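Local coordinates for methylglyoxal reductase (NADPH-dependent) (Candida albicans SC5314, PDB 6KWS), which probably reduces methylglyoxal with NADPH, as an oxidoreductase of the dihydroflavonol-4-reductase group with a Rossmann-type cofactor domain, at residues I2-S7 / A75-L81; K120-T124 / H247-F251; I276-F281 / L323-Y328. The protein carries 1 engineered substitution. One frame throughout, in Å; residues are numbered along the deposited sequence.

Contact 1 (I2-S7 / A75-L81); sequences ITVIVS and AKVFLHL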
loop_
_atom_site.group_PDB
_atom_site.type_symbol
_atom_site.label_atom_id
_atom_site.label_comp_id
_atom_site.label_asym_id
_atom_site.label_seq_id
_atom_site.Cartn_x
_atom_site.Cartn_y
_atom_site.Cartn_z
ATOM N N ILE A 2 11.785 -19.128 -10.727
ATOM C CA ILE A 2 10.852 -18.239 -11.421
ATOM C C ILE A 2 11.095 -16.778 -11.033
ATOM O O ILE A 2 11.464 -16.460 -9.900
ATOM C CB ILE A 2 9.408 -18.713 -11.147
ATOM C CG1 ILE A 2 8.363 -17.711 -11.607
ATOM C CG2 ILE A 2 9.218 -19.064 -9.706
ATOM C CD1 ILE A 2 6.944 -18.227 -11.399
ATOM N N THR A 3 10.904 -15.881 -11.999
ATOM C CA THR A 3 11.399 -14.510 -11.955
ATOM C C THR A 3 10.246 -13.520 -11.816
ATOM O O THR A 3 9.262 -13.595 -12.561
ATOM C CB THR A 3 12.203 -14.193 -13.228
ATOM O OG1 THR A 3 13.425 -14.938 -13.224
ATOM C CG2 THR A 3 12.527 -12.705 -13.355
ATOM N N VAL A 4 10.400 -12.552 -10.910
ATOM C CA VAL A 4 9.354 -11.589 -10.587
ATOM C C VAL A 4 9.887 -10.182 -10.791
ATOM O O VAL A 4 10.965 -9.851 -10.287
ATOM C CB VAL A 4 8.861 -11.765 -9.142
ATOM C CG1 VAL A 4 7.839 -10.707 -8.824
ATOM C CG2 VAL A 4 8.267 -13.156 -8.964
ATOM N N ILE A 5 9.126 -9.350 -11.505
ATOM C CA ILE A 5 9.434 -7.930 -11.640
ATOM C C ILE A 5 8.618 -7.141 -10.623
ATOM O O ILE A 5 7.397 -7.312 -10.522
ATOM C CB ILE A 5 9.155 -7.414 -13.058
ATOM C CG1 ILE A 5 9.844 -8.294 -14.095
ATOM C CG2 ILE A 5 9.633 -5.974 -13.178
ATOM C CD1 ILE A 5 9.636 -7.806 -15.524
ATOM N N VAL A 6 9.285 -6.257 -9.889
ATOM C CA VAL A 6 8.646 -5.430 -8.883
ATOM C C VAL A 6 9.001 -3.986 -9.193
ATOM O O VAL A 6 10.181 -3.618 -9.176
ATOM C CB VAL A 6 9.093 -5.807 -7.462
ATOM C CG1 VAL A 6 8.483 -4.837 -6.455
ATOM C CG2 VAL A 6 8.720 -7.282 -7.121
ATOM N N SER A 7 7.997 -3.169 -9.476
ATOM C CA SER A 7 8.242 -1.761 -9.740
ATOM C C SER A 7 8.231 -0.966 -8.445
ATOM O O SER A 7 7.502 -1.292 -7.504
ATOM C CB SER A 7 7.192 -1.189 -10.688
ATOM O OG SER A 7 5.918 -1.251 -10.078
ATOM N N ALA A 75 10.398 -13.288 -17.229
ATOM C CA ALA A 75 9.550 -12.879 -16.118
ATOM C C ALA A 75 8.136 -13.435 -16.285
ATOM O O ALA A 75 7.513 -13.270 -17.337
ATOM C CB ALA A 75 9.515 -11.356 -16.024
ATOM N N LYS A 76 7.632 -14.090 -15.241
ATOM C CA LYS A 76 6.283 -14.635 -15.227
ATOM C C LYS A 76 5.292 -13.769 -14.463
ATOM O O LYS A 76 4.087 -13.858 -14.723
ATOM C CB LYS A 76 6.290 -16.036 -14.615
ATOM C CG LYS A 76 7.214 -17.004 -15.336
ATOM C CD LYS A 76 6.408 -18.040 -16.103
ATOM C CE LYS A 76 7.275 -18.865 -17.052
ATOM N NZ LYS A 76 7.445 -20.269 -16.577
ATOM N N VAL A 77 5.767 -12.954 -13.526
ATOM C CA VAL A 77 4.914 -12.168 -12.647
ATOM C C VAL A 77 5.367 -10.723 -12.708
ATOM O O VAL A 77 6.572 -10.444 -12.689
ATOM C CB VAL A 77 4.970 -12.677 -11.194
ATOM C CG1 VAL A 77 4.183 -11.755 -10.299
ATOM C CG2 VAL A 77 4.423 -14.079 -11.094
ATOM N N PHE A 78 4.411 -9.805 -12.770
ATOM C CA PHE A 78 4.701 -8.381 -12.655
ATOM C C PHE A 78 3.929 -7.818 -11.463
ATOM O O PHE A 78 2.702 -7.670 -11.525
ATOM C CB PHE A 78 4.345 -7.644 -13.943
ATOM C CG PHE A 78 4.803 -6.196 -13.975
ATOM C CD1 PHE A 78 4.126 -5.217 -13.259
ATOM C CD2 PHE A 78 5.881 -5.812 -14.761
ATOM C CE1 PHE A 78 4.534 -3.898 -13.306
ATOM C CE2 PHE A 78 6.284 -4.489 -14.820
ATOM C CZ PHE A 78 5.611 -3.532 -14.093
ATOM N N LEU A 79 4.648 -7.493 -10.386
ATOM C CA LEU A 79 4.081 -6.831 -9.213
ATOM C C LEU A 79 4.252 -5.325 -9.368
ATOM O O LEU A 79 5.373 -4.812 -9.300
ATOM C CB LEU A 79 4.762 -7.307 -7.938
ATOM C CG LEU A 79 4.732 -8.800 -7.667
ATOM C CD1 LEU A 79 5.414 -9.082 -6.353
ATOM C CD2 LEU A 79 3.319 -9.265 -7.630
ATOM N N HIS A 80 3.153 -4.612 -9.548
ATOM C CA HIS A 80 3.199 -3.174 -9.794
ATOM C C HIS A 80 2.936 -2.464 -8.466
ATOM O O HIS A 80 1.808 -2.438 -7.970
ATOM C CB HIS A 80 2.179 -2.806 -10.867
ATOM C CG HIS A 80 2.177 -1.362 -11.245
ATOM N ND1 HIS A 80 3.327 -0.611 -11.328
ATOM C CD2 HIS A 80 1.158 -0.531 -11.569
ATOM C CE1 HIS A 80 3.019 0.625 -11.681
ATOM N NE2 HIS A 80 1.707 0.699 -11.835
ATOM N N LEU A 81 3.980 -1.912 -7.866
ATOM C CA LEU A 81 3.812 -1.204 -6.610
ATOM C C LEU A 81 4.166 0.271 -6.690
ATOM O O LEU A 81 3.864 1.005 -5.742
ATOM C CB LEU A 81 4.654 -1.857 -5.507
ATOM C CG LEU A 81 4.621 -3.383 -5.415
ATOM C CD1 LEU A 81 5.147 -3.822 -4.091
ATOM C CD2 LEU A 81 3.236 -3.924 -5.580
#

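Contact 2 (K120-T124 / H247-F251); sequences KVVIT and HIIAF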
loop_
_atom_site.group_PDB
_atom_site.type_symbol
_atom_site.label_atom_id
_atom_site.label_comp_id
_atom_site.label_asym_id
_atom_site.label_seq_id
_atom_site.Cartn_x
_atom_site.Cartn_y
_atom_site.Cartn_z
ATOM N N LYS A 120 0.854 -13.335 -14.593
ATOM C CA LYS A 120 0.123 -12.793 -13.462
ATOM C C LYS A 120 0.596 -11.370 -13.226
ATOM O O LYS A 120 1.784 -11.072 -13.353
ATOM C CB LYS A 120 0.292 -13.673 -12.205
ATOM C CG LYS A 120 -0.695 -14.849 -12.194
ATOM C CD LYS A 120 -0.214 -15.975 -11.299
ATOM C CE LYS A 120 -1.065 -17.234 -11.428
ATOM N NZ LYS A 120 -2.176 -17.204 -10.447
ATOM N N VAL A 121 -0.349 -10.489 -12.924
ATOM C CA VAL A 121 -0.068 -9.087 -12.652
ATOM C C VAL A 121 -0.769 -8.717 -11.357
ATOM O O VAL A 121 -1.971 -8.968 -11.210
ATOM C CB VAL A 121 -0.539 -8.188 -13.809
ATOM C CG1 VAL A 121 -0.382 -6.733 -13.445
ATOM C CG2 VAL A 121 0.253 -8.516 -15.067
ATOM N N VAL A 122 -0.031 -8.134 -10.417
ATOM C CA VAL A 122 -0.618 -7.646 -9.172
ATOM C C VAL A 122 -0.369 -6.145 -9.046
ATOM O O VAL A 122 0.770 -5.681 -9.180
ATOM C CB VAL A 122 -0.062 -8.399 -7.953
ATOM C CG1 VAL A 122 -0.807 -7.973 -6.687
ATOM C CG2 VAL A 122 -0.154 -9.905 -8.187
ATOM N N ILE A 123 -1.434 -5.388 -8.785
ATOM C CA ILE A 123 -1.363 -3.936 -8.650
ATOM C C ILE A 123 -1.796 -3.539 -7.249
ATOM O O ILE A 123 -2.795 -4.045 -6.730
ATOM C CB ILE A 123 -2.239 -3.211 -9.690
ATOM C CG1 ILE A 123 -1.709 -3.463 -11.094
ATOM C CG2 ILE A 123 -2.253 -1.728 -9.413
ATOM C CD1 ILE A 123 -2.517 -2.783 -12.152
ATOM N N THR A 124 -1.058 -2.617 -6.645
ATOM C CA THR A 124 -1.476 -2.070 -5.364
ATOM C C THR A 124 -2.530 -1.011 -5.603
ATOM O O THR A 124 -2.258 0.005 -6.252
ATOM C CB THR A 124 -0.311 -1.451 -4.606
ATOM O OG1 THR A 124 0.830 -2.298 -4.740
ATOM C CG2 THR A 124 -0.677 -1.313 -3.134
ATOM N N HIS A 247 0.545 -9.441 -1.469
ATOM C CA HIS A 247 1.031 -9.353 -2.842
ATOM C C HIS A 247 1.584 -10.683 -3.324
ATOM O O HIS A 247 1.420 -11.038 -4.499
ATOM C CB HIS A 247 2.104 -8.279 -2.974
ATOM C CG HIS A 247 1.544 -6.897 -3.038
ATOM N ND1 HIS A 247 1.014 -6.255 -1.935
ATOM C CD2 HIS A 247 1.391 -6.049 -4.079
ATOM C CE1 HIS A 247 0.571 -5.065 -2.299
ATOM N NE2 HIS A 247 0.793 -4.913 -3.593
ATOM N N ILE A 248 2.240 -11.435 -2.440
ATOM C CA ILE A 248 2.831 -12.681 -2.895
ATOM C C ILE A 248 1.786 -13.778 -2.964
ATOM O O ILE A 248 1.731 -14.529 -3.945
ATOM C CB ILE A 248 4.018 -13.064 -2.010
ATOM C CG1 ILE A 248 5.181 -12.123 -2.316
ATOM C CG2 ILE A 248 4.394 -14.530 -2.224
ATOM C CD1 ILE A 248 6.138 -11.938 -1.155
ATOM N N ILE A 249 0.922 -13.886 -1.953
ATOM C CA ILE A 249 -0.140 -14.882 -2.050
ATOM C C ILE A 249 -1.013 -14.596 -3.266
ATOM O O ILE A 249 -1.589 -15.518 -3.852
ATOM C CB ILE A 249 -0.977 -14.940 -0.748
ATOM C CG1 ILE A 249 -0.088 -15.124 0.491
ATOM C CG2 ILE A 249 -2.009 -16.054 -0.819
ATOM C CD1 ILE A 249 0.646 -16.432 0.518
ATOM N N ALA A 250 -1.057 -13.338 -3.709
ATOM C CA ALA A 250 -1.986 -12.953 -4.763
ATOM C C ALA A 250 -1.654 -13.599 -6.101
ATOM O O ALA A 250 -2.562 -13.808 -6.918
ATOM C CB ALA A 250 -2.018 -11.434 -4.915
ATOM N N PHE A 251 -0.381 -13.903 -6.372
ATOM C CA PHE A 251 -0.062 -14.624 -7.597
ATOM C C PHE A 251 0.296 -16.094 -7.377
ATOM O O PHE A 251 0.285 -16.863 -8.340
ATOM C CB PHE A 251 1.064 -13.918 -8.370
ATOM C CG PHE A 251 2.424 -14.035 -7.734
ATOM C CD1 PHE A 251 3.190 -15.191 -7.880
ATOM C CD2 PHE A 251 2.957 -12.976 -7.028
ATOM C CE1 PHE A 251 4.446 -15.302 -7.301
ATOM C CE2 PHE A 251 4.208 -13.078 -6.447
ATOM C CZ PHE A 251 4.958 -14.244 -6.589
#

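Contact 3 (I276-F281 / L323-Y328); sequences IINDKF and LEQSVY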
loop_
_atom_site.group_PDB
_atom_site.type_symbol
_atom_site.label_atom_id
_atom_site.label_comp_id
_atom_site.label_asym_id
_atom_site.label_seq_id
_atom_site.Cartn_x
_atom_site.Cartn_y
_atom_site.Cartn_z
ATOM N N ILE A 276 -2.083 2.706 23.245
ATOM C CA ILE A 276 -1.072 1.664 23.075
ATOM C C ILE A 276 0.301 2.185 23.467
ATOM O O ILE A 276 1.067 1.502 24.162
ATOM C CB ILE A 276 -1.060 1.130 21.635
ATOM C CG1 ILE A 276 -2.347 0.358 21.324
ATOM C CG2 ILE A 276 0.151 0.250 21.425
ATOM C CD1 ILE A 276 -2.362 -0.298 19.940
ATOM N N ILE A 277 0.632 3.404 23.034
ATOM C CA ILE A 277 1.960 3.947 23.286
ATOM C C ILE A 277 2.141 4.219 24.775
ATOM O O ILE A 277 3.148 3.817 25.378
ATOM C CB ILE A 277 2.191 5.206 22.424
ATOM C CG1 ILE A 277 2.137 4.829 20.934
ATOM C CG2 ILE A 277 3.529 5.898 22.766
ATOM C CD1 ILE A 277 2.259 6.019 19.982
ATOM N N ASN A 278 1.145 4.865 25.401
ATOM C CA ASN A 278 1.240 5.154 26.830
ATOM C C ASN A 278 1.371 3.876 27.659
ATOM O O ASN A 278 2.035 3.892 28.706
ATOM C CB ASN A 278 0.051 5.999 27.284
ATOM C CG ASN A 278 0.307 7.492 27.125
ATOM O OD1 ASN A 278 1.354 7.982 27.536
ATOM N ND2 ASN A 278 -0.651 8.224 26.559
ATOM N N ASP A 279 0.821 2.748 27.184
ATOM C CA ASP A 279 0.904 1.503 27.944
ATOM C C ASP A 279 2.111 0.619 27.600
ATOM O O ASP A 279 2.438 -0.288 28.373
ATOM C CB ASP A 279 -0.395 0.704 27.779
ATOM C CG ASP A 279 -1.473 1.110 28.826
ATOM O OD1 ASP A 279 -1.274 0.794 30.034
ATOM O OD2 ASP A 279 -2.499 1.765 28.447
ATOM N N LYS A 280 2.825 0.862 26.508
ATOM C CA LYS A 280 3.951 -0.005 26.189
ATOM C C LYS A 280 5.302 0.696 26.246
ATOM O O LYS A 280 6.337 0.026 26.160
ATOM C CB LYS A 280 3.762 -0.642 24.805
ATOM C CG LYS A 280 2.446 -1.375 24.639
ATOM C CD LYS A 280 2.445 -2.687 25.361
ATOM C CE LYS A 280 1.031 -3.077 25.764
ATOM N NZ LYS A 280 0.913 -4.533 26.038
ATOM N N PHE A 281 5.339 2.013 26.396
ATOM C CA PHE A 281 6.594 2.752 26.396
ATOM C C PHE A 281 6.629 3.595 27.662
ATOM O O PHE A 281 6.317 4.802 27.638
ATOM C CB PHE A 281 6.751 3.583 25.126
ATOM C CG PHE A 281 6.835 2.754 23.883
ATOM C CD1 PHE A 281 8.059 2.396 23.352
ATOM C CD2 PHE A 281 5.680 2.312 23.254
ATOM C CE1 PHE A 281 8.133 1.624 22.199
ATOM C CE2 PHE A 281 5.747 1.541 22.113
ATOM C CZ PHE A 281 6.979 1.197 21.581
ATOM N N LEU A 323 -3.273 -4.486 16.232
ATOM C CA LEU A 323 -2.904 -3.082 16.428
ATOM C C LEU A 323 -1.683 -2.947 17.333
ATOM O O LEU A 323 -0.729 -2.231 16.996
ATOM C CB LEU A 323 -4.065 -2.281 17.010
ATOM C CG LEU A 323 -4.407 -0.921 16.385
ATOM C CD1 LEU A 323 -4.806 0.073 17.439
ATOM C CD2 LEU A 323 -3.326 -0.348 15.480
ATOM N N GLU A 324 -1.694 -3.621 18.493
ATOM C CA GLU A 324 -0.609 -3.427 19.454
ATOM C C GLU A 324 0.733 -3.865 18.871
ATOM O O GLU A 324 1.726 -3.145 18.999
ATOM C CB GLU A 324 -0.906 -4.167 20.769
ATOM C CG GLU A 324 0.253 -4.173 21.820
ATOM C CD GLU A 324 1.312 -5.276 21.590
ATOM O OE1 GLU A 324 2.534 -4.967 21.669
ATOM O OE2 GLU A 324 0.921 -6.444 21.316
ATOM N N GLN A 325 0.793 -5.034 18.234
ATOM C CA GLN A 325 2.053 -5.441 17.623
ATOM C C GLN A 325 2.496 -4.427 16.585
ATOM O O GLN A 325 3.641 -3.962 16.595
ATOM C CB GLN A 325 1.923 -6.823 16.986
ATOM C CG GLN A 325 1.213 -7.799 17.862
ATOM C CD GLN A 325 1.075 -9.156 17.234
ATOM O OE1 GLN A 325 0.270 -9.351 16.315
ATOM N NE2 GLN A 325 1.853 -10.116 17.727
ATOM N N SER A 326 1.583 -4.061 15.689
ATOM C CA SER A 326 1.926 -3.179 14.588
ATOM C C SER A 326 2.386 -1.825 15.106
ATOM O O SER A 326 3.423 -1.299 14.677
ATOM C CB SER A 326 0.720 -3.039 13.659
ATOM O OG SER A 326 1.097 -2.458 12.420
ATOM N N VAL A 327 1.632 -1.248 16.045
ATOM C CA VAL A 327 2.014 0.051 16.596
ATOM C C VAL A 327 3.345 -0.048 17.319
ATOM O O VAL A 327 4.229 0.801 17.136
ATOM C CB VAL A 327 0.912 0.592 17.520
ATOM C CG1 VAL A 327 1.417 1.804 18.283
ATOM C CG2 VAL A 327 -0.292 0.945 16.706
ATOM N N TYR A 328 3.512 -1.096 18.135
ATOM C CA TYR A 328 4.736 -1.278 18.914
ATOM C C TYR A 328 5.941 -1.426 18.009
ATOM O O TYR A 328 6.943 -0.716 18.173
ATOM C CB TYR A 328 4.622 -2.508 19.814
ATOM C CG TYR A 328 5.856 -2.756 20.642
ATOM C CD1 TYR A 328 6.051 -2.080 21.840
ATOM C CD2 TYR A 328 6.830 -3.667 20.235
ATOM C CE1 TYR A 328 7.169 -2.305 22.609
ATOM C CE2 TYR A 328 7.953 -3.897 20.998
ATOM C CZ TYR A 328 8.119 -3.210 22.187
ATOM O OH TYR A 328 9.230 -3.414 22.982
#

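Contact 1 (I2-S7 / A75-L81)
S7 meets H80 and L81 near the C-terminal ends of the two segments, and its hydroxyl has three hydrogen-bond partners. S7 OG lies 2.9 Å from H80 ND1, a hydrogen bond that reaches the imidazole at its edge, near the ring plane. The same oxygen accepts L81 N at 3.0 Å, though with a bent N-H...O angle of 138°, and just beyond the segment it bonds A82 N as well. A chi1 of 63° sets OG between the backbone N and the carbonyl carbon of S7, turned to the start of the chain that leaves strand 75-80.

Through the middle the parallel strands are held by regular backbone bonds. I5 N to V77 O (3.0 Å) is nearly straight, at 173°. L79 N to I5 O follows at 2.8 Å, and S7 N to L79 O at 3.1 Å. Here the apolar side chains are buried and closely packed. On the face bearing V4, V6, V77 and L79, L79 CD1 sits 3.8 Å from V4 CG1 and equally near V6 CG2, under helix 12-23. On the face bearing I5 and F78, I5 divides its branches: CG1, lying beside its own backbone N, carries CD1 back to within 3.6 Å of A75 CB, while CG2 meets F78 CE2 obliquely. F65 makes a T-shaped pair with the F78 ring.

The beginning of the contact is looser and nearer solvent. There exposed I2 lays CD1 against K76 CB at 3.9 Å, the two side chains crossing at about a right angle, and the K76 chain then leads away.

These central Rossmann-fold strands adjoin where the chain switches from building one half of the sheet to the other. Backbone bonds set the register and apolar faces bury the strands, while the serine hydroxyl probably helps fix the chain where it leaves the strand, beside L81, an NADPH-binding residue.

Contact 2 (K120-T124 / H247-F251)
K120, the first residue of strand 120-124, lies across the end of the helical segment, crossing F251 at about a right angle. Its CD comes within 3.8 Å of F251 CB, and the chain bends at its last torsion to bring NZ 3.3 Å from F251 O, a weak hydrogen bond. An ammonium group near the C-terminal carbonyls of helix 240-252 probably gains some attraction from the helix dipole.

Two residues on, V122 points toward the helix and spreads its methyls over one turn. CG1 approaches H247 CD2 at 3.9 Å, oblique to the ring, and CG2 meets A250 CB at 4.1 Å.

T124 closes the segment with a polar contact: its OG1 lies at the edge of the H247 imidazole, near the plane, 2.9 Å from NE2 and hydrogen-bonded to it. The other ring nitrogen, ND1, bonds V243 O one turn back, and bonds at both nitrogens probably restrict the ring's rotation.

Segment axes 8.7 Å apart and running at 150° describe a helix lying roughly antiparallel on a central sheet strand. That is the helix-on-sheet layer of a Rossmann fold, shared here with helix 12-23.

Contact 3 (I276-F281 / L323-Y328)
I277 O, on the residue whose CG1 touches V327, is gripped by two backbone donors at the end of helix 270-280. F281 N reaches it at 3.0 Å and K280 N at 3.2 Å, so bonds to the third and fourth residues ahead share one acceptor. F281 is the first residue to leave helical backbone angles, and this carbonyl probably helps hold it there, with I277 O also in plane at the edge of the F281 ring.

That ring meets Y328. Their planes are 29° apart and the centroids 5.1 Å apart, but the rings are slid so far that they barely overlap; the nearest atoms are F281 CZ and Y328 CD1, at 3.4 Å. K280 CB also approaches Y328 CD1.

The aliphatic part is carried by I276, which points at the second helix. Its extended CG1 branch (chi2 -176°) delivers CD1 to L323 CD1 at 3.5 Å and onto the backbone of E324. Its CG2 meets V327 CG1 at 3.7 Å, and the same valine methyl receives I277 CG1. L323 in turn rests on W237 of strand 234-239.

On the more exposed side, K280 and E324 cross at about a right angle. K280 NZ stays 4.7 Å from E324 OE1, so any electrostatic attraction is probably modest.

The segments cross steeply, with a signed angle of -77°, and no hydrogen bond spans them. The two helices are therefore joined by apolar and aromatic side-chain contacts, and the polar bonds seen lie within the helical segments or lead elsewhere in the chain, as from S326 OG to D239.

How the contacts relate
Contacts 1 and 2 are buried and continuous: strands 75-80 and 120-124 are neighbours in one sheet, and their backbones probably hydrogen-bond, H80 N to V122 O and F78 N to K120 O. The L81 side chain lies against T124 and H247, so the contacts adjoin at this NADPH-binding residue. Contact 3 is only partly buried and remote, its nearest atoms about 17 Å from contact 1 and about 15 Å from contact 2, on the opposite side of the chain's centre from contact 1. The chemistry follows the elements joined: strand pairing by backbone bonds, strand-to-helix packing with a histidine–threonine bond, and helix-to-helix packing without any hydrogen bond across.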